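Local coordinates for protein catalase (Exiguobacterium oxidotolerans, PDB 2J2M) that probably catalyses the breakdown of hydrogen peroxide to water and oxygen at a heme iron, at residues L325-D329 with K330-G334; S340-Q343 with R344-I347. One frame throughout, in Å; residues are numbered along the deposited sequence.

Contact 1: L325-D329 with K330-G334; sequences LPSED and KLLQG. With HEM (protoporphyrin IX containing Fe), chain E.
Asp-329 sits directly before the helix that begins near Lys-330, and its OD1 takes two backbone amides: Leu-331 N at 2.9 Å and Leu-332 N at 3.1 Å. The first amide arrives nearly head-on to the C-O bond, the second from well above the carboxylate plane. With CG turned opposite the backbone N (chi1 -175°), the carboxylate folds back over the helix start, and OD2 is left to receive ND1 of His-199. With an alanine here, both amides would probably lose their acceptor and His-199 its mate. The positive end of the helix dipole would tend to stabilise the charged carboxylate. Gln-333 secures the turn twice: its N bonds to Asp-329 O at 2.9 Å, and its side chain, bent at chi2, curls back so that NE2 reaches Ser-327 O at 3.0 Å. That bond is almost straight (174°) and lies in the plane of the amide, though it meets the carbonyl from above its plane. The same NE2 also bonds to Glu-34 of the third subunit.

Packing is closest at this capped turn and slackens toward the strand: Pro-326 CB rests against Leu-332 CD2 at 4.1 Å, and Pro-326 itself is partly exposed. On the heme side, Leu-331 CD1 lies 3.4 Å from the CMC methyl of the cofactor, while its CD2 lies against the CAB-CBB vinyl. This is an N-cap opening the helix that, in catalases, carries the proximal tyrosine ligand of the iron.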
loop_
_atom_site.group_PDB
_atom_site.type_symbol
_atom_site.label_atom_id
_atom_site.label_comp_id
_atom_site.label_asym_id
_atom_site.label_seq_id
_atom_site.Cartn_x
_atom_site.Cartn_y
_atom_site.Cartn_z
ATOM N N LEU A 325 2.565 22.632 24.534
ATOM C CA LEU A 325 3.530 21.531 24.541
ATOM C C LEU A 325 2.927 20.300 25.226
ATOM O O LEU A 325 2.034 20.441 26.041
ATOM C CB LEU A 325 4.857 21.955 25.228
ATOM C CG LEU A 325 5.872 22.863 24.496
ATOM C CD1 LEU A 325 7.023 23.205 25.405
ATOM C CD2 LEU A 325 6.451 22.178 23.262
ATOM N N PRO A 326 3.407 19.084 24.886
ATOM C CA PRO A 326 2.897 17.925 25.614
ATOM C C PRO A 326 3.453 17.838 27.037
ATOM O O PRO A 326 4.555 18.323 27.304
ATOM C CB PRO A 326 3.377 16.748 24.783
ATOM C CG PRO A 326 4.628 17.252 24.104
ATOM C CD PRO A 326 4.380 18.708 23.839
ATOM N N SER A 327 2.684 17.237 27.946
ATOM C CA SER A 327 3.231 16.894 29.235
ATOM C C SER A 327 4.013 15.575 29.181
ATOM O O SER A 327 3.869 14.785 28.236
ATOM C CB SER A 327 2.135 16.811 30.281
ATOM O OG SER A 327 1.334 15.662 30.075
ATOM N N GLU A 328 4.817 15.359 30.224
ATOM C CA GLU A 328 5.575 14.131 30.449
ATOM C C GLU A 328 4.679 12.884 30.679
ATOM O O GLU A 328 5.156 11.743 30.629
ATOM C CB GLU A 328 6.545 14.334 31.619
ATOM C CG GLU A 328 7.557 15.501 31.464
ATOM C CD GLU A 328 7.104 16.847 32.095
ATOM O OE1 GLU A 328 5.899 17.058 32.363
ATOM O OE2 GLU A 328 7.983 17.703 32.325
ATOM N N ASP A 329 3.384 13.093 30.897
ATOM C CA ASP A 329 2.389 11.982 30.978
ATOM C C ASP A 329 2.783 10.796 30.073
ATOM O O ASP A 329 2.851 10.947 28.846
ATOM C CB ASP A 329 0.982 12.510 30.636
ATOM C CG ASP A 329 -0.126 11.451 30.807
ATOM O OD1 ASP A 329 0.083 10.293 30.385
ATOM O OD2 ASP A 329 -1.229 11.792 31.323
ATOM N N LYS A 330 3.057 9.634 30.669
ATOM C CA LYS A 330 3.605 8.501 29.890
ATOM C C LYS A 330 2.615 7.810 28.947
ATOM O O LYS A 330 3.021 7.127 28.007
ATOM C CB LYS A 330 4.322 7.485 30.791
ATOM C CG LYS A 330 5.682 7.989 31.265
ATOM C CD LYS A 330 6.471 6.930 31.992
ATOM C CE LYS A 330 6.638 7.322 33.468
ATOM N NZ LYS A 330 7.723 6.556 34.141
ATOM N N LEU A 331 1.326 7.964 29.190
ATOM C CA LEU A 331 0.363 7.482 28.226
ATOM C C LEU A 331 0.327 8.466 27.015
ATOM O O LEU A 331 0.426 8.048 25.867
ATOM C CB LEU A 331 -0.999 7.319 28.896
ATOM C CG LEU A 331 -2.090 6.598 28.092
ATOM C CD1 LEU A 331 -1.847 5.085 28.025
ATOM C CD2 LEU A 331 -3.475 6.941 28.677
ATOM N N LEU A 332 0.274 9.768 27.296
ATOM C CA LEU A 332 0.240 10.801 26.256
ATOM C C LEU A 332 1.462 10.729 25.344
ATOM O O LEU A 332 1.356 10.874 24.110
ATOM C CB LEU A 332 0.166 12.196 26.893
ATOM C CG LEU A 332 0.360 13.410 25.991
ATOM C CD1 LEU A 332 -0.700 13.475 24.849
ATOM C CD2 LEU A 332 0.394 14.699 26.813
ATOM N N GLN A 333 2.619 10.504 25.949
ATOM C CA GLN A 333 3.861 10.442 25.197
ATOM C C GLN A 333 3.886 9.446 23.999
ATOM O O GLN A 333 4.476 9.746 22.939
ATOM C CB GLN A 333 5.024 10.223 26.163
ATOM C CG GLN A 333 5.330 11.471 27.020
ATOM C CD GLN A 333 6.296 12.380 26.340
ATOM O OE1 GLN A 333 7.215 11.917 25.690
ATOM N NE2 GLN A 333 6.077 13.680 26.448
ATOM N N GLY A 334 3.254 8.283 24.170
ATOM C CA GLY A 334 3.169 7.284 23.106
ATOM C C GLY A 334 2.193 7.700 22.018
ATOM O O GLY A 334 2.423 7.464 20.831
HETATM C CHA HEM E . -7.853 6.895 18.005
HETATM C CHB HEM E . -8.834 8.911 22.341
HETATM C CHC HEM E . -5.092 6.525 24.232
HETATM C CHD HEM E . -3.716 5.080 19.842
HETATM C C1A HEM E . -8.427 7.687 18.996
HETATM C C2A HEM E . -9.532 8.632 18.843
HETATM C C3A HEM E . -9.800 9.187 20.050
HETATM C C4A HEM E . -8.885 8.613 21.001
HETATM C CMA HEM E . -10.874 10.243 20.407
HETATM C CAA HEM E . -10.260 8.904 17.501
HETATM C CBA HEM E . -9.670 10.080 16.720
HETATM C CGA HEM E . -10.525 10.249 15.484
HETATM O O1A HEM E . -10.036 9.994 14.351
HETATM O O2A HEM E . -11.721 10.619 15.638
HETATM C C1B HEM E . -7.874 8.498 23.226
HETATM C C2B HEM E . -7.652 9.010 24.569
HETATM C C3B HEM E . -6.619 8.333 25.070
HETATM C C4B HEM E . -6.158 7.392 24.078
HETATM C CMB HEM E . -8.430 10.158 25.271
HETATM C CAB HEM E . -5.952 8.524 26.442
HETATM C CBB HEM E . -6.665 8.718 27.546
HETATM C C1C HEM E . -4.323 5.997 23.228
HETATM C C2C HEM E . -2.998 5.423 23.351
HETATM C C3C HEM E . -2.632 5.039 22.113
HETATM C C4C HEM E . -3.710 5.345 21.188
HETATM C CMC HEM E . -2.147 5.316 24.653
HETATM C CAC HEM E . -1.318 4.344 21.684
HETATM C CBC HEM E . -0.173 5.026 21.557
HETATM C C1D HEM E . -4.693 5.388 18.922
HETATM C C2D HEM E . -4.634 5.063 17.510
HETATM C C3D HEM E . -5.924 5.643 16.931
HETATM C C4D HEM E . -6.632 6.253 18.052
HETATM C CMD HEM E . -3.474 4.333 16.753
HETATM C CAD HEM E . -6.385 5.607 15.463
HETATM C CBD HEM E . -6.148 7.001 14.878
HETATM C CGD HEM E . -6.257 7.019 13.365
HETATM O O1D HEM E . -6.319 5.944 12.681
HETATM O O2D HEM E . -6.261 8.147 12.826
HETATM N NA HEM E . -8.065 7.719 20.331
HETATM N NB HEM E . -6.951 7.510 22.960
HETATM N NC HEM E . -4.717 5.936 21.903
HETATM N ND HEM E . -5.862 6.084 19.188
HETATM FE FE HEM E . -6.231 7.049 21.015
#

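Contact 2: S340-Q343 with R344-I347; sequences SDTQ and RHRI. With HEM (protoporphyrin IX containing Fe), chain E.
Gln-343 and Arg-346 converge on one oxygen of a heme propionate: O2D accepts from Arg-346 NH1 at 2.7 Å and from Gln-343 NE2 at 3.1 Å; the same NE2 also bonds to Phe-315 O. Arg-346 NE takes the other oxygen, O1D, also at 2.7 Å, so the guanidinium meets the carboxylate along one edge, with O2D close to the guanidinium plane. This is the propionate-anchoring last turn of helix 330-346 in the catalase fold. The arginine reaches the group by a chain that is extended at first and then bends at chi3 (78°); the paired bonds limit rotation of both flat groups. NH1 also bonds to Val-313 O, and NH2 to Glu-311 O.

The helix backbone sets these side chains one turn apart. Thr-342 O receives Arg-346 N at 2.7 Å, with an N-H...O angle of 171°, and takes a weak second bond from His-345 N. Thr-342 CG2 lies 3.5 Å from O1D, while its hydroxyl bonds to Asp-46 O of the second subunit. Across the helix from the propionate, Arg-344 runs extended back along Ser-340, whose CB lies over one face of the guanidinium, 3.3 Å from NH2. Asp-341 instead forms a salt bridge with Arg-47 of the second subunit. Ile-347 runs alongside Gln-343, pointing the same way, with its CD1 3.8 Å from Gln-343 CG.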
loop_
_atom_site.group_PDB
_atom_site.type_symbol
_atom_site.label_atom_id
_atom_site.label_comp_id
_atom_site.label_asym_id
_atom_site.label_seq_id
_atom_site.Cartn_x
_atom_site.Cartn_y
_atom_site.Cartn_z
ATOM N N SER A 340 -0.098 9.938 14.099
ATOM C CA SER A 340 0.464 10.304 12.816
ATOM C C SER A 340 1.070 9.077 12.134
ATOM O O SER A 340 1.026 8.954 10.898
ATOM C CB SER A 340 1.549 11.384 13.007
ATOM O OG SER A 340 0.980 12.578 13.523
ATOM N N ASP A 341 1.628 8.180 12.954
ATOM C CA ASP A 341 2.282 6.966 12.464
ATOM C C ASP A 341 1.279 6.059 11.810
ATOM O O ASP A 341 1.541 5.538 10.749
ATOM C CB ASP A 341 2.949 6.175 13.594
ATOM C CG ASP A 341 3.428 4.808 13.124
ATOM O OD1 ASP A 341 4.146 4.774 12.119
ATOM O OD2 ASP A 341 3.070 3.766 13.720
ATOM N N THR A 342 0.138 5.855 12.469
ATOM C CA THR A 342 -0.934 5.022 11.927
ATOM C C THR A 342 -1.628 5.674 10.734
ATOM O O THR A 342 -2.111 4.986 9.862
ATOM C CB THR A 342 -1.990 4.685 13.002
ATOM O OG1 THR A 342 -2.776 3.551 12.575
ATOM C CG2 THR A 342 -2.898 5.910 13.310
ATOM N N GLN A 343 -1.675 7.005 10.708
ATOM C CA GLN A 343 -2.278 7.744 9.609
ATOM C C GLN A 343 -1.443 7.651 8.328
ATOM O O GLN A 343 -1.991 7.642 7.223
ATOM C CB GLN A 343 -2.538 9.187 10.016
ATOM C CG GLN A 343 -3.698 9.319 11.009
ATOM C CD GLN A 343 -3.525 10.474 12.003
ATOM O OE1 GLN A 343 -2.780 11.413 11.750
ATOM N NE2 GLN A 343 -4.222 10.407 13.130
ATOM N N ARG A 344 -0.132 7.546 8.457
ATOM C CA ARG A 344 0.722 7.367 7.269
ATOM C C ARG A 344 0.412 6.035 6.570
ATOM O O ARG A 344 0.582 5.900 5.355
ATOM C CB ARG A 344 2.219 7.487 7.633
ATOM C CG ARG A 344 2.614 8.924 7.940
ATOM C CD ARG A 344 3.889 9.043 8.784
ATOM N NE ARG A 344 3.949 10.373 9.399
ATOM C CZ ARG A 344 4.251 10.622 10.671
ATOM N NH1 ARG A 344 4.618 9.644 11.511
ATOM N NH2 ARG A 344 4.220 11.872 11.097
ATOM N N HIS A 345 -0.069 5.070 7.360
ATOM C CA HIS A 345 -0.467 3.768 6.841
ATOM C C HIS A 345 -1.939 3.815 6.411
ATOM O O HIS A 345 -2.263 3.518 5.265
ATOM C CB HIS A 345 -0.194 2.704 7.910
ATOM C CG HIS A 345 -1.192 1.582 7.939
ATOM N ND1 HIS A 345 -1.230 0.586 6.985
ATOM C CD2 HIS A 345 -2.160 1.284 8.832
ATOM C CE1 HIS A 345 -2.198 -0.263 7.275
ATOM N NE2 HIS A 345 -2.776 0.135 8.394
ATOM N N ARG A 346 -2.820 4.249 7.311
ATOM C CA ARG A 346 -4.263 4.270 7.048
ATOM C C ARG A 346 -4.717 5.235 5.925
ATOM O O ARG A 346 -5.612 4.918 5.146
ATOM C CB ARG A 346 -5.032 4.537 8.350
ATOM C CG ARG A 346 -6.525 4.820 8.138
ATOM C CD ARG A 346 -7.334 4.925 9.445
ATOM N NE ARG A 346 -7.167 6.219 10.137
ATOM C CZ ARG A 346 -7.810 7.345 9.819
ATOM N NH1 ARG A 346 -7.618 8.446 10.524
ATOM N NH2 ARG A 346 -8.632 7.387 8.785
ATOM N N ILE A 347 -4.138 6.421 5.853
ATOM C CA ILE A 347 -4.661 7.405 4.916
ATOM C C ILE A 347 -3.625 7.551 3.837
ATOM O O ILE A 347 -3.974 7.707 2.670
ATOM C CB ILE A 347 -4.935 8.796 5.582
ATOM C CG1 ILE A 347 -5.743 8.655 6.875
ATOM C CG2 ILE A 347 -5.670 9.728 4.619
ATOM C CD1 ILE A 347 -5.644 9.898 7.788
HETATM C CHA HEM E . -7.853 6.895 18.005
HETATM C CHB HEM E . -8.834 8.911 22.341
HETATM C CHC HEM E . -5.092 6.525 24.232
HETATM C CHD HEM E . -3.716 5.080 19.842
HETATM C C1A HEM E . -8.427 7.687 18.996
HETATM C C2A HEM E . -9.532 8.632 18.843
HETATM C C3A HEM E . -9.800 9.187 20.050
HETATM C C4A HEM E . -8.885 8.613 21.001
HETATM C CMA HEM E . -10.874 10.243 20.407
HETATM C CAA HEM E . -10.260 8.904 17.501
HETATM C CBA HEM E . -9.670 10.080 16.720
HETATM C CGA HEM E . -10.525 10.249 15.484
HETATM O O1A HEM E . -10.036 9.994 14.351
HETATM O O2A HEM E . -11.721 10.619 15.638
HETATM C C1B HEM E . -7.874 8.498 23.226
HETATM C C2B HEM E . -7.652 9.010 24.569
HETATM C C3B HEM E . -6.619 8.333 25.070
HETATM C C4B HEM E . -6.158 7.392 24.078
HETATM C CMB HEM E . -8.430 10.158 25.271
HETATM C CAB HEM E . -5.952 8.524 26.442
HETATM C CBB HEM E . -6.665 8.718 27.546
HETATM C C1C HEM E . -4.323 5.997 23.228
HETATM C C2C HEM E . -2.998 5.423 23.351
HETATM C C3C HEM E . -2.632 5.039 22.113
HETATM C C4C HEM E . -3.710 5.345 21.188
HETATM C CMC HEM E . -2.147 5.316 24.653
HETATM C CAC HEM E . -1.318 4.344 21.684
HETATM C CBC HEM E . -0.173 5.026 21.557
HETATM C C1D HEM E . -4.693 5.388 18.922
HETATM C C2D HEM E . -4.634 5.063 17.510
HETATM C C3D HEM E . -5.924 5.643 16.931
HETATM C C4D HEM E . -6.632 6.253 18.052
HETATM C CMD HEM E . -3.474 4.333 16.753
HETATM C CAD HEM E . -6.385 5.607 15.463
HETATM C CBD HEM E . -6.148 7.001 14.878
HETATM C CGD HEM E . -6.257 7.019 13.365
HETATM O O1D HEM E . -6.319 5.944 12.681
HETATM O O2D HEM E . -6.261 8.147 12.826
HETATM N NA HEM E . -8.065 7.719 20.331
HETATM N NB HEM E . -6.951 7.510 22.960
HETATM N NC HEM E . -4.717 5.936 21.903
HETATM N ND HEM E . -5.862 6.084 19.188
HETATM FE FE HEM E . -6.231 7.049 21.015
#

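In the fold
Following the chain from the N terminus, strand 324-326, which pairs with strand 201-204 in the large antiparallel sheet, leads into contact 1, where a short turn closes and helix 330-346 begins. The same helix then runs to contact 2, which occupies its final turns and closes no long loop. The two lie in series, neither nested nor crossing, with centres about 20 Å apart and nearest atoms about 7 Å apart. The heme bridges that separation: 330-334 borders its methyl and vinyl edge, and 340-347 its propionate edge. Together they tie the sheet, the helix and the cofactor to one another, and both also touch the second and third subunits of the tetramer.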